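Long-range contacts in ethylbenzene dehydrogenase beta-subunit (Aromatoleum aromaticum, PDB 2IVF), which binds three Fe4-S4 clusters and one Fe3-S4 cluster as a ferredoxin-like subunit, and probably passes electrons along them between its partner subunits: residues 48-53 / 209-213; 68-74 / 192-197; 153-159 / 174-178. All blocks are in the same frame, centred on the assembly; numbering follows the deposited sequence.

Contact 1: 48-53 / 209-213; sequences TEHMRW and EKCIL. With SF4 (iron/sulfur cluster), chain U.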
loop_
_atom_site.group_PDB
_atom_site.type_symbol
_atom_site.label_atom_id
_atom_site.label_comp_id
_atom_site.label_asym_id
_atom_site.label_seq_id
_atom_site.Cartn_x
_atom_site.Cartn_y
_atom_site.Cartn_z
ATOM N N THR B 48 24.103 -1.253 4.092
ATOM C CA THR B 48 23.301 -0.220 3.371
ATOM C C THR B 48 21.799 -0.281 3.719
ATOM O O THR B 48 21.005 0.523 3.244
ATOM C CB THR B 48 23.415 -0.405 1.859
ATOM O OG1 THR B 48 22.764 -1.636 1.480
ATOM C CG2 THR B 48 24.934 -0.406 1.384
ATOM N N GLU B 49 21.426 -1.247 4.553
ATOM C CA GLU B 49 20.019 -1.563 4.772
ATOM C C GLU B 49 19.236 -0.418 5.362
ATOM O O GLU B 49 18.066 -0.258 5.058
ATOM C CB GLU B 49 19.903 -2.780 5.704
ATOM C CG GLU B 49 20.523 -4.033 5.163
ATOM C CD GLU B 49 21.846 -4.386 5.809
ATOM O OE1 GLU B 49 22.623 -3.462 6.174
ATOM O OE2 GLU B 49 22.088 -5.602 5.945
ATOM N N HIS B 50 19.874 0.377 6.212
ATOM C CA HIS B 50 19.268 1.580 6.738
ATOM C C HIS B 50 19.165 2.735 5.741
ATOM O O HIS B 50 18.528 3.710 6.042
ATOM C CB HIS B 50 20.062 2.100 7.922
ATOM C CG HIS B 50 21.467 2.522 7.586
ATOM N ND1 HIS B 50 22.463 1.616 7.304
ATOM C CD2 HIS B 50 22.020 3.753 7.429
ATOM C CE1 HIS B 50 23.588 2.272 7.039
ATOM N NE2 HIS B 50 23.352 3.568 7.132
ATOM N N MET B 51 19.881 2.660 4.619
ATOM C CA MET B 51 19.963 3.789 3.723
ATOM C C MET B 51 18.759 3.837 2.830
ATOM O O MET B 51 18.457 2.857 2.121
ATOM C CB MET B 51 21.189 3.674 2.851
ATOM C CG MET B 51 22.495 3.513 3.596
ATOM S SD MET B 51 23.848 3.334 2.406
ATOM C CE MET B 51 25.284 3.188 3.494
ATOM N N ARG B 52 18.078 4.980 2.851
ATOM C CA ARG B 52 16.994 5.281 1.918
ATOM C C ARG B 52 17.435 6.446 1.091
ATOM O O ARG B 52 17.081 7.601 1.350
ATOM C CB ARG B 52 15.678 5.575 2.668
ATOM C CG ARG B 52 15.005 4.337 3.193
ATOM C CD ARG B 52 15.529 3.985 4.583
ATOM N NE ARG B 52 14.848 2.808 5.130
ATOM C CZ ARG B 52 15.063 2.347 6.346
ATOM N NH1 ARG B 52 15.960 2.924 7.119
ATOM N NH2 ARG B 52 14.399 1.299 6.802
ATOM N N TRP B 53 18.259 6.135 0.102
ATOM C CA TRP B 53 18.826 7.163 -0.772
ATOM C C TRP B 53 17.683 7.924 -1.404
ATOM O O TRP B 53 17.737 9.128 -1.482
ATOM C CB TRP B 53 19.700 6.580 -1.850
ATOM C CG TRP B 53 20.925 5.870 -1.411
ATOM C CD1 TRP B 53 21.530 5.896 -0.177
ATOM C CD2 TRP B 53 21.780 5.091 -2.256
ATOM N NE1 TRP B 53 22.674 5.177 -0.212
ATOM C CE2 TRP B 53 22.869 4.679 -1.473
ATOM C CE3 TRP B 53 21.732 4.722 -3.610
ATOM C CZ2 TRP B 53 23.869 3.866 -1.971
ATOM C CZ3 TRP B 53 22.729 3.962 -4.115
ATOM C CH2 TRP B 53 23.804 3.539 -3.303
ATOM N N GLU B 209 28.133 6.110 1.635
ATOM C CA GLU B 209 27.490 5.922 0.374
ATOM C C GLU B 209 26.340 6.911 0.236
ATOM O O GLU B 209 25.901 7.528 1.201
ATOM C CB GLU B 209 26.952 4.519 0.285
ATOM C CG GLU B 209 28.025 3.451 0.358
ATOM C CD GLU B 209 27.563 2.155 -0.203
ATOM O OE1 GLU B 209 27.200 2.110 -1.404
ATOM O OE2 GLU B 209 27.602 1.162 0.534
ATOM N N LYS B 210 25.830 7.002 -0.983
ATOM C CA LYS B 210 24.828 7.972 -1.313
ATOM C C LYS B 210 24.211 7.631 -2.675
ATOM O O LYS B 210 24.723 6.818 -3.444
ATOM C CB LYS B 210 25.512 9.360 -1.401
ATOM C CG LYS B 210 26.468 9.508 -2.557
ATOM C CD LYS B 210 27.066 10.886 -2.652
ATOM C CE LYS B 210 26.115 11.963 -3.094
ATOM N NZ LYS B 210 25.405 11.592 -4.355
ATOM N N CYS B 211 23.148 8.342 -2.989
ATOM C CA CYS B 211 22.556 8.277 -4.306
ATOM C C CYS B 211 23.610 8.465 -5.368
ATOM O O CYS B 211 24.381 9.411 -5.323
ATOM C CB CYS B 211 21.465 9.325 -4.405
ATOM S SG CYS B 211 20.781 9.667 -5.995
ATOM N N ILE B 212 23.644 7.517 -6.298
ATOM C CA ILE B 212 24.576 7.514 -7.432
ATOM C C ILE B 212 23.912 7.998 -8.746
ATOM O O ILE B 212 24.447 7.846 -9.841
ATOM C CB ILE B 212 25.208 6.109 -7.581
ATOM C CG1 ILE B 212 24.151 5.033 -7.899
ATOM C CG2 ILE B 212 25.971 5.785 -6.273
ATOM C CD1 ILE B 212 24.757 3.690 -8.431
ATOM N N LEU B 213 22.774 8.653 -8.595
ATOM C CA LEU B 213 21.872 8.972 -9.685
ATOM C C LEU B 213 21.748 7.801 -10.670
ATOM O O LEU B 213 21.642 8.005 -11.869
ATOM C CB LEU B 213 22.241 10.272 -10.396
ATOM C CG LEU B 213 21.098 11.293 -10.466
ATOM C CD1 LEU B 213 21.588 12.595 -11.106
ATOM C CD2 LEU B 213 19.849 10.738 -11.185
HETATM FE FE1 SF4 U . 19.493 7.959 -6.540
HETATM FE FE2 SF4 U . 18.412 5.699 -5.747
HETATM FE FE3 SF4 U . 16.956 7.430 -7.200
HETATM FE FE4 SF4 U . 18.904 6.040 -8.432
HETATM S S1 SF4 U . 16.991 5.173 -7.508
HETATM S S2 SF4 U . 18.576 8.287 -8.597
HETATM S S3 SF4 U . 20.489 5.874 -6.734
HETATM S S4 SF4 U . 17.804 7.741 -5.039
#
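Glu209 OE1 lies at the edge of the Trp53 indole, near its plane and 3.8 Å from CZ2, where two further groups grip it: Arg45 forms a salt bridge to it, and Tyr68 of the alpha-subunit a hydrogen bond. Its sister OE2 accepts from Asn202 and rests 3.2 Å from the methyl CG2 of Thr48. The carboxylate, turned 67° from the indole plane, is thus fixed on both oxygens, and its negative charge is probably balanced by Arg45. The extended chain of Met51 crosses the glutamate stem at about a right angle and sets CE 3.9 Å from Glu209 CB. Behind this, Met51 SD accepts a weak hydrogen bond from Trp53 NE1.

Trp53 carries most of the contact. One face of its ring is covered by the backbone of 209-213 as it leaves strand 207-210: Lys210 O sits 3.2 Å above the plane and Cys211 N 3.5 Å above it, both displaced toward the rim. Ile212 CG1 reaches CZ3 obliquely. Lys210 NZ curls back to donate to Cys211 O at 2.6 Å, in the carbonyl plane. Cys211 places SG anti to its backbone N (chi1 169°), turning the sulfur toward the cluster, where it binds FE1; SG also accepts from Leu213 N. Sulfide S3 lies at the indole edge, 3.6 Å from Trp53 CE3. Aromatic edge, cysteine sulfur and backbone therefore close together around one flank of an Fe4-S4 cluster, in the pocket to which Cys38, Cys214 and Cys226 also belong, an arrangement characteristic of the ferredoxin-type cluster sites of such electron-transfer subunits.

Contact 2: 68-74 / 192-197; sequences YERKGGG and EACPYK. With SF4 (iron/sulfur cluster), chain S.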
loop_
_atom_site.group_PDB
_atom_site.type_symbol
_atom_site.label_atom_id
_atom_site.label_comp_id
_atom_site.label_asym_id
_atom_site.label_seq_id
_atom_site.Cartn_x
_atom_site.Cartn_y
_atom_site.Cartn_z
ATOM N N TYR B 68 16.812 16.175 10.182
ATOM C CA TYR B 68 17.983 16.568 9.345
ATOM C C TYR B 68 18.167 18.092 9.254
ATOM O O TYR B 68 19.295 18.625 9.091
ATOM C CB TYR B 68 17.849 15.967 7.943
ATOM C CG TYR B 68 17.021 16.746 6.931
ATOM C CD1 TYR B 68 15.657 16.548 6.793
ATOM C CD2 TYR B 68 17.622 17.698 6.112
ATOM C CE1 TYR B 68 14.910 17.251 5.862
ATOM C CE2 TYR B 68 16.910 18.403 5.190
ATOM C CZ TYR B 68 15.547 18.181 5.049
ATOM O OH TYR B 68 14.882 18.903 4.116
ATOM N N GLU B 69 17.043 18.798 9.349
ATOM C CA GLU B 69 17.010 20.278 9.255
ATOM C C GLU B 69 17.571 20.919 10.482
ATOM O O GLU B 69 17.767 22.146 10.503
ATOM C CB GLU B 69 15.556 20.777 8.995
ATOM C CG GLU B 69 14.998 20.305 7.712
ATOM C CD GLU B 69 13.476 20.471 7.562
ATOM O OE1 GLU B 69 12.767 20.017 8.456
ATOM O OE2 GLU B 69 12.997 21.030 6.533
ATOM N N ARG B 70 17.838 20.118 11.514
ATOM C CA ARG B 70 18.506 20.614 12.715
ATOM C C ARG B 70 19.968 20.184 12.812
ATOM O O ARG B 70 20.605 20.473 13.801
ATOM C CB ARG B 70 17.788 20.096 13.956
ATOM C CG ARG B 70 16.314 20.423 13.975
ATOM C CD ARG B 70 15.814 20.604 15.387
ATOM N NE ARG B 70 14.666 21.517 15.354
ATOM C CZ ARG B 70 13.444 21.239 15.821
ATOM N NH1 ARG B 70 13.173 20.064 16.407
ATOM N NH2 ARG B 70 12.482 22.160 15.712
ATOM N N LYS B 71 20.487 19.488 11.820
ATOM C CA LYS B 71 21.775 18.832 11.964
ATOM C C LYS B 71 22.948 19.559 11.277
ATOM O O LYS B 71 24.039 18.990 11.101
ATOM C CB LYS B 71 21.665 17.371 11.597
ATOM C CG LYS B 71 20.821 16.577 12.627
ATOM C CD LYS B 71 20.783 15.087 12.280
ATOM C CE LYS B 71 20.265 14.248 13.437
ATOM N NZ LYS B 71 19.116 14.847 14.110
ATOM N N GLY B 72 22.724 20.806 10.881
ATOM C CA GLY B 72 23.815 21.640 10.406
ATOM C C GLY B 72 24.387 21.240 9.055
ATOM O O GLY B 72 23.741 20.559 8.279
ATOM N N GLY B 73 25.615 21.673 8.795
ATOM C CA GLY B 73 26.244 21.465 7.500
ATOM C C GLY B 73 25.887 22.577 6.535
ATOM O O GLY B 73 25.265 23.577 6.907
ATOM N N GLY B 74 26.297 22.416 5.291
ATOM C CA GLY B 74 26.012 23.394 4.252
ATOM C C GLY B 74 26.772 24.687 4.414
ATOM O O GLY B 74 27.755 24.734 5.148
ATOM N N GLU B 192 28.349 15.146 8.010
ATOM C CA GLU B 192 28.060 16.314 8.823
ATOM C C GLU B 192 27.866 17.584 7.958
ATOM O O GLU B 192 27.042 18.447 8.252
ATOM C CB GLU B 192 29.223 16.554 9.816
ATOM C CG GLU B 192 29.494 15.415 10.810
ATOM C CD GLU B 192 30.845 15.539 11.512
ATOM O OE1 GLU B 192 31.642 16.418 11.162
ATOM O OE2 GLU B 192 31.104 14.737 12.404
ATOM N N ALA B 193 28.664 17.684 6.897
ATOM C CA ALA B 193 28.642 18.817 5.993
ATOM C C ALA B 193 27.421 18.894 5.075
ATOM O O ALA B 193 27.031 19.978 4.694
ATOM C CB ALA B 193 29.918 18.819 5.148
ATOM N N CYS B 194 26.882 17.767 4.666
ATOM C CA CYS B 194 25.746 17.770 3.776
ATOM C C CYS B 194 24.528 18.201 4.585
ATOM O O CYS B 194 24.105 17.474 5.463
ATOM C CB CYS B 194 25.481 16.404 3.158
ATOM S SG CYS B 194 23.815 16.332 2.425
ATOM N N PRO B 195 23.953 19.376 4.269
ATOM C CA PRO B 195 22.869 19.887 5.084
ATOM C C PRO B 195 21.588 19.154 4.823
ATOM O O PRO B 195 20.604 19.398 5.509
ATOM C CB PRO B 195 22.749 21.316 4.605
ATOM C CG PRO B 195 23.124 21.242 3.204
ATOM C CD PRO B 195 24.239 20.258 3.136
ATOM N N TYR B 196 21.586 18.292 3.809
ATOM C CA TYR B 196 20.429 17.410 3.544
ATOM C C TYR B 196 20.522 16.025 4.189
ATOM O O TYR B 196 19.578 15.182 4.092
ATOM C CB TYR B 196 20.292 17.256 2.042
ATOM C CG TYR B 196 20.035 18.552 1.360
ATOM C CD1 TYR B 196 18.739 19.060 1.231
ATOM C CD2 TYR B 196 21.072 19.262 0.820
ATOM C CE1 TYR B 196 18.509 20.322 0.629
ATOM C CE2 TYR B 196 20.864 20.504 0.183
ATOM C CZ TYR B 196 19.575 21.025 0.077
ATOM O OH TYR B 196 19.447 22.253 -0.556
ATOM N N LYS B 197 21.685 15.749 4.769
ATOM C CA LYS B 197 22.045 14.422 5.286
ATOM C C LYS B 197 21.760 13.326 4.284
ATOM O O LYS B 197 21.120 12.316 4.606
ATOM C CB LYS B 197 21.390 14.177 6.652
ATOM C CG LYS B 197 21.879 15.172 7.721
ATOM C CD LYS B 197 23.367 14.937 8.032
ATOM C CE LYS B 197 24.033 15.991 8.899
ATOM N NZ LYS B 197 24.231 17.330 8.276
HETATM FE FE1 SF4 S . 24.414 16.538 0.160
HETATM FE FE2 SF4 S . 26.551 16.433 -1.373
HETATM FE FE3 SF4 S . 24.435 18.033 -2.077
HETATM FE FE4 SF4 S . 24.166 15.308 -2.231
HETATM S S1 SF4 S . 25.600 16.639 -3.465
HETATM S S2 SF4 S . 22.688 16.807 -1.286
HETATM S S3 SF4 S . 25.477 14.642 -0.507
HETATM S S4 SF4 S . 25.823 18.312 -0.258
HETATM O O HOH W 1 21.846 18.695 8.424
#
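With CG anti to the carbonyl carbon (chi1 -63°), the Lys197 chain bends at chi2 (-67°) and again at chi4, which brings NZ among the backbone carbonyls between the segments. On its own side the ammonium donates to Cys194 O at 2.8 Å and to Glu192 O at 3.0 Å, in each case from above the carbonyl plane. Cys194 O receives Lys197 N on its opposite face as well. Across the contact NZ makes two weak bonds, to Lys71 O and to Gly72 O, and it donates to a water that in turn bonds to Tyr68 O and Gly72 O, with more acceptors in its reach than it has protons. So many oxygens would be expected to stabilise the positive charge in this buried place.

Next to the lysine the chains close in tightly. Having no side chain, Gly73 brings its CA to 3.2 Å from Glu192 O, and Gly74 N donates to Ala193 O at 2.6 Å with an N-H...O angle of 155°. The Pro195 ring packs against Gly74, with CD 3.7 Å from its N, while Pro195 CA makes a CH...O contact of 3.4 Å to Gly72 O. At the far end the Tyr68 ring turns its edge to Pro195 O, 3.5 Å from CD2, and Arg149 forms a cation-pi interaction with it.

The glycine loop thus runs along the C-terminal end of helix 189-193, just where Cys194 leaves it to bind FE1 of the Fe4-S4 cluster. The loop also makes backbone hydrogen bonds to Val84, Pro82 and Gln81, and leads into strand 75-76.

Contact 3: 153-159 / 174-178; sequences HCTNPAC and NGIVL. With SF4 (iron/sulfur cluster), chain S.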
loop_
_atom_site.group_PDB
_atom_site.type_symbol
_atom_site.label_atom_id
_atom_site.label_comp_id
_atom_site.label_asym_id
_atom_site.label_seq_id
_atom_site.Cartn_x
_atom_site.Cartn_y
_atom_site.Cartn_z
ATOM N N HIS B 153 22.635 16.349 -5.896
ATOM C CA HIS B 153 23.729 16.526 -6.844
ATOM C C HIS B 153 24.050 17.962 -7.076
ATOM O O HIS B 153 24.122 18.470 -8.210
ATOM C CB HIS B 153 23.467 15.731 -8.114
ATOM C CG HIS B 153 23.315 14.285 -7.830
ATOM N ND1 HIS B 153 24.401 13.454 -7.633
ATOM C CD2 HIS B 153 22.216 13.536 -7.572
ATOM C CE1 HIS B 153 23.972 12.246 -7.328
ATOM N NE2 HIS B 153 22.651 12.265 -7.298
ATOM N N CYS B 154 24.287 18.604 -5.931
ATOM C CA CYS B 154 24.477 20.017 -5.834
ATOM C C CYS B 154 25.544 20.572 -6.756
ATOM O O CYS B 154 26.534 19.907 -7.105
ATOM C CB CYS B 154 24.805 20.356 -4.379
ATOM S SG CYS B 154 23.535 19.780 -3.243
ATOM N N THR B 155 25.342 21.824 -7.126
ATOM C CA THR B 155 26.344 22.578 -7.906
ATOM C C THR B 155 27.497 23.001 -7.023
ATOM O O THR B 155 28.644 23.073 -7.470
ATOM C CB THR B 155 25.676 23.833 -8.488
ATOM O OG1 THR B 155 24.596 23.430 -9.334
ATOM C CG2 THR B 155 26.656 24.676 -9.263
ATOM N N ASN B 156 27.202 23.296 -5.751
ATOM C CA ASN B 156 28.254 23.623 -4.798
ATOM C C ASN B 156 28.185 22.666 -3.616
ATOM O O ASN B 156 27.766 23.062 -2.528
ATOM C CB ASN B 156 28.124 25.048 -4.336
ATOM C CG ASN B 156 29.179 25.416 -3.321
ATOM O OD1 ASN B 156 30.332 25.013 -3.462
ATOM N ND2 ASN B 156 28.786 26.149 -2.253
ATOM N N PRO B 157 28.553 21.389 -3.839
ATOM C CA PRO B 157 28.320 20.335 -2.851
ATOM C C PRO B 157 29.169 20.498 -1.606
ATOM O O PRO B 157 30.400 20.676 -1.695
ATOM C CB PRO B 157 28.639 19.034 -3.593
ATOM C CG PRO B 157 29.332 19.408 -4.820
ATOM C CD PRO B 157 29.167 20.891 -5.074
ATOM N N ALA B 158 28.507 20.484 -0.458
ATOM C CA ALA B 158 29.196 20.690 0.804
ATOM C C ALA B 158 29.949 19.424 1.189
ATOM O O ALA B 158 31.017 19.504 1.763
ATOM C CB ALA B 158 28.244 21.102 1.868
ATOM N N CYS B 159 29.395 18.287 0.837
ATOM C CA CYS B 159 30.011 16.993 1.075
ATOM C C CYS B 159 31.399 16.924 0.473
ATOM O O CYS B 159 32.365 16.543 1.133
ATOM C CB CYS B 159 29.107 15.928 0.495
ATOM S SG CYS B 159 28.737 16.070 -1.294
ATOM N N ASN B 174 27.858 15.126 -16.267
ATOM C CA ASN B 174 26.440 15.118 -15.900
ATOM C C ASN B 174 26.074 15.642 -14.493
ATOM O O ASN B 174 24.895 15.607 -14.083
ATOM C CB ASN B 174 25.911 13.703 -16.078
ATOM C CG ASN B 174 26.732 12.664 -15.318
ATOM O OD1 ASN B 174 27.326 12.957 -14.283
ATOM N ND2 ASN B 174 26.785 11.446 -15.854
ATOM N N GLY B 175 27.088 16.109 -13.772
ATOM C CA GLY B 175 26.943 16.714 -12.445
ATOM C C GLY B 175 26.670 15.739 -11.324
ATOM O O GLY B 175 26.355 16.159 -10.216
ATOM N N ILE B 176 26.816 14.444 -11.586
ATOM C CA ILE B 176 26.604 13.440 -10.542
ATOM C C ILE B 176 27.736 13.483 -9.535
ATOM O O ILE B 176 28.946 13.499 -9.918
ATOM C CB ILE B 176 26.474 12.022 -11.134
ATOM C CG1 ILE B 176 25.237 11.951 -12.056
ATOM C CG2 ILE B 176 26.322 10.976 -10.018
ATOM C CD1 ILE B 176 25.123 10.606 -12.855
ATOM N N VAL B 177 27.337 13.568 -8.261
ATOM C CA VAL B 177 28.273 13.640 -7.146
ATOM C C VAL B 177 28.414 12.236 -6.599
ATOM O O VAL B 177 27.435 11.547 -6.360
ATOM C CB VAL B 177 27.786 14.617 -6.059
ATOM C CG1 VAL B 177 28.752 14.592 -4.831
ATOM C CG2 VAL B 177 27.658 16.004 -6.658
ATOM N N LEU B 178 29.641 11.778 -6.490
ATOM C CA LEU B 178 29.905 10.410 -6.057
ATOM C C LEU B 178 30.969 10.338 -4.963
ATOM O O LEU B 178 31.895 11.147 -4.916
ATOM C CB LEU B 178 30.378 9.550 -7.265
ATOM C CG LEU B 178 29.314 9.332 -8.373
ATOM C CD1 LEU B 178 29.992 8.698 -9.570
ATOM C CD2 LEU B 178 28.114 8.469 -7.930
HETATM FE FE1 SF4 S . 24.414 16.538 0.160
HETATM FE FE2 SF4 S . 26.551 16.433 -1.373
HETATM FE FE3 SF4 S . 24.435 18.033 -2.077
HETATM FE FE4 SF4 S . 24.166 15.308 -2.231
HETATM S S1 SF4 S . 25.600 16.639 -3.465
HETATM S S2 SF4 S . 22.688 16.807 -1.286
HETATM S S3 SF4 S . 25.477 14.642 -0.507
HETATM S S4 SF4 S . 25.823 18.312 -0.258
#
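His153 and Val177 form the tight half of this contact, whereas Thr155 and Asn156, at the exposed bend of 153-159, leave the other segment altogether and are tied instead to the backbones of Gly267 and Thr266. In the tight half, the imidazole uses ND1 as an acceptor: Val177 N approaches in the ring plane, only 9° out of it, at 3.0 Å and with an almost straight N-H...N angle of 175°. This bond, with a further one made by NE2 elsewhere, restrains the rotation of the ring. Ile176 CG2 packs 3.8 Å from His153 CE1, and Gly175 O lies 3.6 Å from His153 CB.

Val177 touches both the histidine and the cluster. With CG1 anti to its backbone N (chi1 176°), that methyl lies 3.8 Å from Cys159 SG, while CG2 faces sulfide S1 at 3.9 Å and meets Pro157 CG at 4.2 Å. These apolar groups line one side of the Fe4-S4 cluster, whose FE3 is bound by Cys154 SG and FE2 by Cys159 SG, at 2.3 and 2.2 Å. Lys170 NZ bridges the two segments by bonding to both Cys154 O and Gly175 O. Asn174 does not touch 153-159; its OD1 accepts from Ile176 N in an Asx turn that shapes the approach to strand 177-179.

A cysteine-rich loop running into helix 158-162, backed by the hairpin of strands 168-170 and 177-179, is consistent with the ferredoxin-type fold of 4Fe-4S dicluster domains. Here Cys151 and Cys194 join Cys154 and Cys159 in the pocket.

The three contacts border two neighbouring Fe4-S4 clusters. Contacts 2 and 3, with centres 15 Å apart, share one cluster and touch where Ala193 O meets Ala158 CB at 3.3 Å. Contact 1 serves the next cluster, yet it joins contact 3 directly: Lys210 NZ probably donates to Val177 O at 2.9 Å, and Cys211 SG packs 3.5 Å from His153 NE2. The side chain of Lys210 lies about 4 Å from the shared cluster, and the side chain of His153 about 5 Å from the other Fe4-S4 cluster. Contacts 1 and 2 stay about 7 Å apart at their nearest atoms. Along the chain, the loop closed by contact 1 contains contact 2, whose own loop contains contact 3.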